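Local coordinates for putative Nitroreductase (Anabaena variabilis ATCC 29413, PDB 3EO7), which binds flavin mononucleotide and probably acts as an FMN-dependent oxidoreductase of the nitroreductase family, at residues 455-460 with 500-505; 380-385 with 435-440; 189-194 with 463-468. All blocks are in the same frame, centred on the assembly; numbering follows the deposited sequence.

Interaction 1. Residues 455-460 with 500-505; sequences YLHMDA and AVIYIT. With FMN (flavin mononucleotide), chain B.
The imidazole of His457 has the methyl CG2 of Ile502 over one face, 3.5 Å from the ring centroid and 15° off its normal, a CH-pi contact displaced a little toward the rim. At the ring's edge, in plane, a water lies 2.8 Å from His457 NE2 and donates to Ile502 O, so the methyl and the carbonyl of one residue meet the same ring, one over its face and one through solvent. The other nitrogen, ND1, is hydrogen-bonded to Tyr453 O one helical turn earlier, and partners at both nitrogens should limit rotation of the ring. Tyr503 receives Ala460 O at its edge, 3.7 Å from Tyr503 CD2, while its CE1 approaches methyl C7M of the flavin obliquely at 3.7 Å. With CG opposite the backbone N (chi1 -169°), this ring reaches the dimethylbenzene end of FMN, and its OH is hydrogen-bonded to His191. Ala460 CB touches both strand residues, 4.0 Å from Ile502 CG2 and from Tyr503 CB. Ile502 and Tyr503 can both address the helix because they form a classic beta bulge opposite His437. The helical segment 455-460 runs 22° from parallel to 500-505; strand 433-439 lies next in the sheet, and helix 181-202 touches both His457 and Tyr503.

Interaction 2. Residues 380-385 with 435-440; sequences IETFIA and IFHTSD
Glu381 and Thr438 exchange two backbone hydrogen bonds, as do Phe383 and Phe436, making two hydrogen-bonded pairs of an antiparallel ladder. The straightest, Phe436 N to Phe383 O (2.8 Å), has an N-H...O angle of 172°. Between these pairs Thr382 and His437 form a non-hydrogen-bonded pair, their side chains alongside each other and Thr382 OG1 at the imidazole edge, 3.6 Å from His437 CD2. Thr382 CG2, opposite the backbone N (OG1 chi1 -58°), instead crosses to Ile435 CG2 at 3.6 Å. Ile384 and Ile435 continue this face side by side, and Ile435 rests on Leu467 of helix 452-473. On the other face Thr438 OG1 lies 3.4 Å from Glu381 CB and at the edge of the Phe383 ring, while Ala385 CB meets the edge of Phe436 at CE1.

In the second shell, Tyr358 OH is hydrogen-bonded to both Thr382 OG1 and His437 NE2, and Glu499 holds Thr438 OG1. A valine in place of Thr382 would probably leave Tyr358 without its threonine partner and His437 less firmly positioned. The hydrogen-bonded pairs thus satisfy each other, alternate backbones bond to strands 395-400 and 500-508, and buried hydroxyls and imidazole find partners in neighbouring segments.

Interaction 3. Residues 189-194 with 463-468; sequences TGHLLG and LGQRLN
His191 and Gln465 meet at about a right angle, their ring and amide planes 84° apart, and a hydrogen bond joins them. His191 ND1 donates to Gln465 OE1 at 2.8 Å, with an N-H...O angle of 160°; the oxygen lies close to the imidazole plane, while seen from the amide the donor is tilted slightly from the carbonyl plane. In Gln465 CG lies anti to the backbone N (chi1 -173°), which carries it past His191 O, 3.4 Å from Gln465 CG, and a bend at chi2 brings OE1 to the ring. The amide's other end, NE2, is hydrogen-bonded to Asn195 OD1, so the glutamine spans two residues of the facing helix.

The CE1 corner of the imidazole presses against the bare backbone of the second helix, His191 CE1 lying 3.5 Å from Gly464 C. A beta carbon on Gly464 would sit tight against that corner, and one on Gly194 would collide with Gln465 CB. These two glycines help the axes of 189-194 and 463-468 approach to 7.6 Å. Asn468 ND2 lies at the imidazole edge, 3.9 Å from His191 CE1, but its hydrogen bond goes to Gly464 O, which it meets from above the carbonyl plane; Asn468 N reaches the same oxygen.

His191 belongs to the FMN pocket, and Gln465 and Asn468 lie near Arg334 and Ser336, which bind the cofactor. Because ND1 is the donor to Gln465 and NE2 is hydrogen-bonded to Tyr503 OH, both imidazole nitrogens are engaged, which should fix the ring's rotation beside the flavin; the geometry is consistent with Gln465, itself held by Asn195, positioning this pocket residue from the second shell.

Overall arrangement
From the N terminus, helix 181-202 comes first, in the first of the two nitroreductase-family regions, and its partner in interaction 3 follows only after 268 intervening residues. Inside that long loop interaction 2 opens and closes, pairing strands 381-390 and 433-439. The chain then enters helix 452-473, where 455-460 opens interaction 1 before 463-468 completes interaction 3; strand 500-508 closes interaction 1 last, so interactions 1 and 3 cross. Interactions 1 and 2 share a sheet, strand 433-439 lying beside 500-508. Helix 452-473 serves interactions 1 and 3 and packs through Leu463 and Leu467 on interaction 2, tying the second region's sheet to the first region's helix beside FMN.

Interaction 1. Residues 455-460 with 500-505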
loop_
_atom_site.group_PDB
_atom_site.type_symbol
_atom_site.label_atom_id
_atom_site.label_comp_id
_atom_site.label_asym_id
_atom_site.label_seq_id
_atom_site.Cartn_x
_atom_site.Cartn_y
_atom_site.Cartn_z
ATOM N N TYR A 455 -0.370 -9.935 1.255
ATOM C CA TYR A 455 -1.467 -9.266 1.951
ATOM C C TYR A 455 -0.952 -8.373 3.057
ATOM O O TYR A 455 -1.414 -7.242 3.231
ATOM C CB TYR A 455 -2.454 -10.257 2.536
ATOM C CG TYR A 455 -3.139 -11.220 1.562
ATOM C CD1 TYR A 455 -3.385 -10.878 0.233
ATOM C CD2 TYR A 455 -3.653 -12.432 2.019
ATOM C CE1 TYR A 455 -4.052 -11.721 -0.592
ATOM C CE2 TYR A 455 -4.337 -13.315 1.180
ATOM C CZ TYR A 455 -4.537 -12.949 -0.149
ATOM O OH TYR A 455 -5.231 -13.775 -1.023
ATOM N N LEU A 456 0.001 -8.884 3.811
ATOM C CA LEU A 456 0.554 -8.133 4.939
ATOM C C LEU A 456 1.211 -6.827 4.489
ATOM O O LEU A 456 1.003 -5.756 5.102
ATOM C CB LEU A 456 1.609 -8.974 5.691
ATOM C CG LEU A 456 1.137 -10.209 6.430
ATOM C CD1 LEU A 456 2.295 -11.086 6.951
ATOM C CD2 LEU A 456 0.157 -9.778 7.568
ATOM N N HIS A 457 2.040 -6.927 3.453
ATOM C CA HIS A 457 2.815 -5.793 2.972
ATOM C C HIS A 457 1.888 -4.791 2.289
ATOM O O HIS A 457 2.027 -3.590 2.505
ATOM C CB HIS A 457 3.974 -6.273 2.084
ATOM C CG HIS A 457 5.113 -6.835 2.866
ATOM N ND1 HIS A 457 5.112 -8.124 3.373
ATOM C CD2 HIS A 457 6.277 -6.274 3.267
ATOM C CE1 HIS A 457 6.239 -8.330 4.031
ATOM N NE2 HIS A 457 6.955 -7.223 4.002
HETATM N N MSE A 458 0.902 -5.283 1.522
HETATM C CA MSE A 458 -0.062 -4.356 0.914
HETATM C C MSE A 458 -0.876 -3.636 2.003
HETATM O O MSE A 458 -1.101 -2.425 1.924
HETATM C CB MSE A 458 -0.958 -5.047 -0.092
HETATM C CG MSE A 458 -0.206 -5.347 -1.386
HETATM SE SE MSE A 458 -1.367 -6.054 -2.782
HETATM C CE MSE A 458 -1.638 -7.830 -2.138
ATOM N N ASP A 459 -1.313 -4.351 3.032
ATOM C CA ASP A 459 -2.063 -3.700 4.110
ATOM C C ASP A 459 -1.221 -2.650 4.845
ATOM O O ASP A 459 -1.730 -1.574 5.159
ATOM C CB ASP A 459 -2.615 -4.718 5.101
ATOM C CG ASP A 459 -3.878 -5.420 4.598
ATOM O OD1 ASP A 459 -4.493 -4.964 3.581
ATOM O OD2 ASP A 459 -4.244 -6.458 5.247
ATOM N N ALA A 460 0.050 -2.957 5.126
ATOM C CA ALA A 460 0.943 -2.012 5.779
ATOM C C ALA A 460 1.150 -0.762 4.941
ATOM O O ALA A 460 1.133 0.371 5.467
ATOM C CB ALA A 460 2.287 -2.677 6.126
ATOM N N ALA A 500 7.284 -10.026 13.456
ATOM C CA ALA A 500 8.257 -9.625 12.443
ATOM C C ALA A 500 7.887 -8.217 11.987
ATOM O O ALA A 500 6.749 -7.964 11.634
ATOM C CB ALA A 500 8.221 -10.556 11.260
ATOM N N VAL A 501 8.845 -7.302 11.988
ATOM C CA VAL A 501 8.616 -5.954 11.488
ATOM C C VAL A 501 8.477 -6.019 9.964
ATOM O O VAL A 501 9.343 -6.605 9.279
ATOM C CB VAL A 501 9.753 -4.984 11.878
ATOM C CG1 VAL A 501 9.581 -3.649 11.179
ATOM C CG2 VAL A 501 9.827 -4.812 13.415
ATOM N N ILE A 502 7.376 -5.456 9.469
ATOM C CA ILE A 502 7.025 -5.404 8.042
ATOM C C ILE A 502 7.326 -4.037 7.426
ATOM O O ILE A 502 7.759 -3.944 6.295
ATOM C CB ILE A 502 5.480 -5.683 7.881
ATOM C CG1 ILE A 502 5.126 -7.053 8.463
ATOM C CG2 ILE A 502 5.019 -5.572 6.439
ATOM C CD1 ILE A 502 5.965 -8.134 7.877
ATOM N N TYR A 503 7.071 -2.960 8.169
ATOM C CA TYR A 503 7.229 -1.628 7.606
ATOM C C TYR A 503 7.438 -0.625 8.715
ATOM O O TYR A 503 7.029 -0.868 9.849
ATOM C CB TYR A 503 5.977 -1.294 6.780
ATOM C CG TYR A 503 6.007 -0.071 5.892
ATOM C CD1 TYR A 503 7.160 0.304 5.203
ATOM C CD2 TYR A 503 4.850 0.672 5.689
ATOM C CE1 TYR A 503 7.190 1.413 4.388
ATOM C CE2 TYR A 503 4.843 1.786 4.844
ATOM C CZ TYR A 503 6.008 2.136 4.179
ATOM O OH TYR A 503 6.061 3.187 3.354
ATOM N N ILE A 504 8.079 0.486 8.353
ATOM C CA ILE A 504 8.369 1.600 9.236
ATOM C C ILE A 504 7.896 2.891 8.573
ATOM O O ILE A 504 8.097 3.101 7.379
ATOM C CB ILE A 504 9.889 1.714 9.504
ATOM C CG1 ILE A 504 10.369 0.446 10.195
ATOM C CG2 ILE A 504 10.255 3.012 10.232
ATOM C CD1 ILE A 504 11.907 0.396 10.412
ATOM N N THR A 505 7.256 3.736 9.364
ATOM C CA THR A 505 6.841 5.067 8.917
ATOM C C THR A 505 7.338 6.096 9.949
ATOM O O THR A 505 6.955 6.036 11.111
ATOM C CB THR A 505 5.331 5.203 8.729
ATOM O OG1 THR A 505 4.849 4.259 7.776
ATOM C CG2 THR A 505 4.949 6.673 8.297
HETATM N N1 FMN B . 12.563 7.332 1.611
HETATM C C2 FMN B . 13.768 7.364 2.293
HETATM O O2 FMN B . 14.420 8.400 2.374
HETATM N N3 FMN B . 14.323 6.260 2.884
HETATM C C4 FMN B . 13.739 5.031 2.809
HETATM O O4 FMN B . 14.190 4.113 3.519
HETATM C C4A FMN B . 12.521 4.952 2.136
HETATM N N5 FMN B . 11.902 3.727 1.978
HETATM C C5A FMN B . 10.628 3.664 1.378
HETATM C C6 FMN B . 9.919 2.471 1.302
HETATM C C7 FMN B . 8.669 2.401 0.688
HETATM C C7M FMN B . 7.860 1.096 0.730
HETATM C C8 FMN B . 8.104 3.545 0.139
HETATM C C8M FMN B . 6.676 3.577 -0.365
HETATM C C9 FMN B . 8.797 4.769 0.206
HETATM C C9A FMN B . 10.057 4.825 0.827
HETATM N N10 FMN B . 10.751 6.028 0.889
HETATM C C10 FMN B . 11.951 6.099 1.544
HETATM C "C1'" FMN B . 10.303 7.243 0.104
HETATM C "C2'" FMN B . 10.610 7.151 -1.377
HETATM O "O2'" FMN B . 12.000 7.469 -1.605
HETATM C "C3'" FMN B . 9.685 8.096 -2.141
HETATM O "O3'" FMN B . 8.333 7.636 -2.051
HETATM C "C4'" FMN B . 10.093 8.321 -3.609
HETATM O "O4'" FMN B . 11.408 8.939 -3.693
HETATM C "C5'" FMN B . 9.063 9.183 -4.312
HETATM O "O5'" FMN B . 8.905 10.431 -3.692
HETATM P P FMN B . 7.511 10.923 -3.131
HETATM O O1P FMN B . 7.103 9.979 -2.004
HETATM O O2P FMN B . 7.776 12.337 -2.628
HETATM O O3P FMN B . 6.490 10.922 -4.231
HETATM O O HOH W 1 9.232 -5.800 4.915
#

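Interaction 2. Residues 380-385 with 435-440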
loop_
_atom_site.group_PDB
_atom_site.type_symbol
_atom_site.label_atom_id
_atom_site.label_comp_id
_atom_site.label_asym_id
_atom_site.label_seq_id
_atom_site.Cartn_x
_atom_site.Cartn_y
_atom_site.Cartn_z
ATOM N N ILE A 380 -1.953 -7.537 11.553
ATOM C CA ILE A 380 -0.944 -6.496 11.685
ATOM C C ILE A 380 -1.051 -5.805 13.047
ATOM O O ILE A 380 -2.146 -5.459 13.504
ATOM C CB ILE A 380 -1.104 -5.470 10.556
ATOM C CG1 ILE A 380 -0.670 -6.118 9.217
ATOM C CG2 ILE A 380 -0.278 -4.183 10.826
ATOM C CD1 ILE A 380 -1.115 -5.384 8.111
ATOM N N GLU A 381 0.085 -5.676 13.709
ATOM C CA GLU A 381 0.167 -4.960 14.962
ATOM C C GLU A 381 0.958 -3.671 14.735
ATOM O O GLU A 381 1.768 -3.556 13.803
ATOM C CB GLU A 381 0.809 -5.838 16.014
ATOM C CG GLU A 381 0.016 -7.103 16.355
ATOM C CD GLU A 381 -1.369 -6.823 16.853
ATOM O OE1 GLU A 381 -1.566 -5.831 17.599
ATOM O OE2 GLU A 381 -2.287 -7.605 16.517
ATOM N N THR A 382 0.733 -2.703 15.631
ATOM C CA THR A 382 1.351 -1.406 15.519
ATOM C C THR A 382 2.082 -1.065 16.815
ATOM O O THR A 382 1.498 -1.156 17.898
ATOM C CB THR A 382 0.303 -0.318 15.194
ATOM O OG1 THR A 382 -0.384 -0.654 13.970
ATOM C CG2 THR A 382 0.988 1.092 15.143
ATOM N N PHE A 383 3.365 -0.733 16.695
ATOM C CA PHE A 383 4.202 -0.263 17.826
ATOM C C PHE A 383 4.766 1.075 17.439
ATOM O O PHE A 383 5.096 1.298 16.265
ATOM C CB PHE A 383 5.335 -1.235 18.168
ATOM C CG PHE A 383 4.833 -2.568 18.656
ATOM C CD1 PHE A 383 4.387 -3.539 17.751
ATOM C CD2 PHE A 383 4.742 -2.828 20.025
ATOM C CE1 PHE A 383 3.887 -4.771 18.214
ATOM C CE2 PHE A 383 4.245 -4.065 20.479
ATOM C CZ PHE A 383 3.813 -5.016 19.552
ATOM N N ILE A 384 4.851 1.981 18.408
ATOM C CA ILE A 384 5.337 3.309 18.125
ATOM C C ILE A 384 6.509 3.670 19.008
ATOM O O ILE A 384 6.406 3.634 20.242
ATOM C CB ILE A 384 4.214 4.383 18.304
ATOM C CG1 ILE A 384 2.930 3.918 17.585
ATOM C CG2 ILE A 384 4.684 5.737 17.813
ATOM C CD1 ILE A 384 1.802 4.974 17.517
ATOM N N ALA A 385 7.631 3.999 18.384
ATOM C CA ALA A 385 8.761 4.551 19.120
ATOM C C ALA A 385 8.548 6.065 19.149
ATOM O O ALA A 385 8.496 6.725 18.103
ATOM C CB ALA A 385 10.102 4.198 18.460
ATOM N N ILE A 435 6.503 4.739 13.486
ATOM C CA ILE A 435 5.499 3.687 13.555
ATOM C C ILE A 435 5.947 2.390 12.866
ATOM O O ILE A 435 6.304 2.390 11.689
ATOM C CB ILE A 435 4.167 4.202 12.975
ATOM C CG1 ILE A 435 3.693 5.425 13.784
ATOM C CG2 ILE A 435 3.071 3.121 12.973
ATOM C CD1 ILE A 435 2.421 6.009 13.234
ATOM N N PHE A 436 5.925 1.298 13.626
ATOM C CA PHE A 436 6.314 -0.024 13.161
ATOM C C PHE A 436 5.082 -0.897 12.976
ATOM O O PHE A 436 4.302 -1.065 13.899
ATOM C CB PHE A 436 7.226 -0.710 14.180
ATOM C CG PHE A 436 8.551 -0.033 14.349
ATOM C CD1 PHE A 436 8.680 1.094 15.145
ATOM C CD2 PHE A 436 9.653 -0.483 13.656
ATOM C CE1 PHE A 436 9.911 1.753 15.225
ATOM C CE2 PHE A 436 10.865 0.165 13.743
ATOM C CZ PHE A 436 10.990 1.280 14.519
ATOM N N HIS A 437 4.899 -1.407 11.757
ATOM C CA HIS A 437 3.870 -2.375 11.481
ATOM C C HIS A 437 4.536 -3.736 11.531
ATOM O O HIS A 437 5.584 -3.962 10.910
ATOM C CB HIS A 437 3.244 -2.112 10.102
ATOM C CG HIS A 437 2.407 -0.886 10.075
ATOM N ND1 HIS A 437 2.610 0.128 9.169
ATOM C CD2 HIS A 437 1.394 -0.485 10.879
ATOM C CE1 HIS A 437 1.725 1.085 9.390
ATOM N NE2 HIS A 437 0.979 0.747 10.433
ATOM N N THR A 438 3.920 -4.647 12.269
ATOM C CA THR A 438 4.475 -5.962 12.463
ATOM C C THR A 438 3.429 -7.051 12.267
ATOM O O THR A 438 2.226 -6.788 12.231
ATOM C CB THR A 438 5.033 -6.105 13.900
ATOM O OG1 THR A 438 3.949 -6.257 14.817
ATOM C CG2 THR A 438 5.941 -4.886 14.318
ATOM N N SER A 439 3.909 -8.273 12.137
ATOM C CA SER A 439 3.044 -9.431 12.035
ATOM C C SER A 439 3.720 -10.706 12.493
ATOM O O SER A 439 4.897 -10.922 12.234
ATOM C CB SER A 439 2.588 -9.632 10.570
ATOM O OG SER A 439 1.599 -10.641 10.454
ATOM N N ASP A 440 2.981 -11.538 13.202
ATOM C CA ASP A 440 3.423 -12.871 13.502
ATOM C C ASP A 440 3.237 -13.673 12.223
ATOM O O ASP A 440 2.132 -14.071 11.870
ATOM C CB ASP A 440 2.628 -13.450 14.683
ATOM C CG ASP A 440 2.931 -14.912 14.955
ATOM O OD1 ASP A 440 3.539 -15.646 14.121
ATOM O OD2 ASP A 440 2.529 -15.335 16.064
#

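Interaction 3. Residues 189-194 with 463-468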
loop_
_atom_site.group_PDB
_atom_site.type_symbol
_atom_site.label_atom_id
_atom_site.label_comp_id
_atom_site.label_asym_id
_atom_site.label_seq_id
_atom_site.Cartn_x
_atom_site.Cartn_y
_atom_site.Cartn_z
ATOM N N THR A 189 2.602 -1.045 -3.598
ATOM C CA THR A 189 1.270 -1.339 -4.074
ATOM C C THR A 189 0.241 -0.990 -3.015
ATOM O O THR A 189 -0.763 -0.387 -3.339
ATOM C CB THR A 189 1.164 -2.771 -4.544
ATOM O OG1 THR A 189 2.060 -2.977 -5.657
ATOM C CG2 THR A 189 -0.273 -3.114 -4.942
ATOM N N GLY A 190 0.497 -1.318 -1.738
ATOM C CA GLY A 190 -0.410 -0.959 -0.661
ATOM C C GLY A 190 -0.651 0.538 -0.568
ATOM O O GLY A 190 -1.771 0.958 -0.344
ATOM N N HIS A 191 0.395 1.338 -0.782
ATOM C CA HIS A 191 0.250 2.796 -0.783
ATOM C C HIS A 191 -0.721 3.223 -1.886
ATOM O O HIS A 191 -1.611 4.075 -1.661
ATOM C CB HIS A 191 1.601 3.527 -0.949
ATOM C CG HIS A 191 2.393 3.670 0.321
ATOM N ND1 HIS A 191 2.236 4.739 1.171
ATOM C CD2 HIS A 191 3.319 2.863 0.899
ATOM C CE1 HIS A 191 3.063 4.597 2.209
ATOM N NE2 HIS A 191 3.738 3.475 2.063
ATOM N N LEU A 192 -0.552 2.656 -3.074
ATOM C CA LEU A 192 -1.482 2.922 -4.180
ATOM C C LEU A 192 -2.915 2.510 -3.834
ATOM O O LEU A 192 -3.868 3.232 -4.136
ATOM C CB LEU A 192 -0.979 2.211 -5.431
ATOM C CG LEU A 192 -1.921 2.195 -6.635
ATOM C CD1 LEU A 192 -2.290 3.618 -7.056
ATOM C CD2 LEU A 192 -1.153 1.458 -7.766
ATOM N N LEU A 193 -3.084 1.352 -3.195
ATOM C CA LEU A 193 -4.409 0.931 -2.741
ATOM C C LEU A 193 -5.041 1.943 -1.797
ATOM O O LEU A 193 -6.253 2.181 -1.890
ATOM C CB LEU A 193 -4.377 -0.438 -2.054
ATOM C CG LEU A 193 -3.904 -1.666 -2.876
ATOM C CD1 LEU A 193 -4.098 -2.940 -2.021
ATOM C CD2 LEU A 193 -4.642 -1.760 -4.220
ATOM N N GLY A 194 -4.238 2.516 -0.879
ATOM C CA GLY A 194 -4.733 3.594 0.011
ATOM C C GLY A 194 -5.212 4.790 -0.818
ATOM O O GLY A 194 -6.279 5.373 -0.547
ATOM N N LEU A 463 -2.133 1.341 5.199
ATOM C CA LEU A 463 -2.068 2.117 6.456
ATOM C C LEU A 463 -1.057 3.255 6.297
ATOM O O LEU A 463 -1.335 4.393 6.676
ATOM C CB LEU A 463 -1.689 1.205 7.630
ATOM C CG LEU A 463 -2.710 0.152 8.057
ATOM C CD1 LEU A 463 -2.073 -0.751 9.147
ATOM C CD2 LEU A 463 -4.031 0.815 8.565
ATOM N N GLY A 464 0.118 2.935 5.775
ATOM C CA GLY A 464 1.155 3.930 5.553
ATOM C C GLY A 464 0.662 5.122 4.746
ATOM O O GLY A 464 0.944 6.265 5.065
ATOM N N GLN A 465 -0.136 4.876 3.711
ATOM C CA GLN A 465 -0.545 6.001 2.878
ATOM C C GLN A 465 -1.486 6.921 3.649
ATOM O O GLN A 465 -1.438 8.132 3.484
ATOM C CB GLN A 465 -1.168 5.538 1.570
ATOM C CG GLN A 465 -1.460 6.669 0.602
ATOM C CD GLN A 465 -0.219 7.399 0.064
ATOM O OE1 GLN A 465 0.908 7.058 0.381
ATOM N NE2 GLN A 465 -0.443 8.420 -0.780
ATOM N N ARG A 466 -2.356 6.330 4.479
ATOM C CA ARG A 466 -3.256 7.141 5.278
ATOM C C ARG A 466 -2.435 7.992 6.242
ATOM O O ARG A 466 -2.725 9.158 6.433
ATOM C CB ARG A 466 -4.268 6.272 6.013
ATOM C CG ARG A 466 -5.250 5.541 5.080
ATOM C CD ARG A 466 -6.300 4.754 5.860
ATOM N NE ARG A 466 -7.292 5.603 6.536
ATOM C CZ ARG A 466 -8.513 5.871 6.067
ATOM N NH1 ARG A 466 -8.891 5.373 4.915
ATOM N NH2 ARG A 466 -9.359 6.635 6.738
ATOM N N LEU A 467 -1.397 7.407 6.831
ATOM C CA LEU A 467 -0.522 8.147 7.743
ATOM C C LEU A 467 0.223 9.267 7.008
ATOM O O LEU A 467 0.363 10.362 7.539
ATOM C CB LEU A 467 0.531 7.205 8.410
ATOM C CG LEU A 467 0.099 6.242 9.504
ATOM C CD1 LEU A 467 1.167 5.155 9.764
ATOM C CD2 LEU A 467 -0.178 7.065 10.795
ATOM N N ASN A 468 0.744 8.982 5.810
ATOM C CA ASN A 468 1.459 9.971 5.018
ATOM C C ASN A 468 0.549 11.177 4.675
ATOM O O ASN A 468 0.939 12.319 4.841
ATOM C CB ASN A 468 2.056 9.383 3.718
ATOM C CG ASN A 468 3.408 8.699 3.929
ATOM O OD1 ASN A 468 4.428 9.173 3.412
ATOM N ND2 ASN A 468 3.428 7.598 4.678
#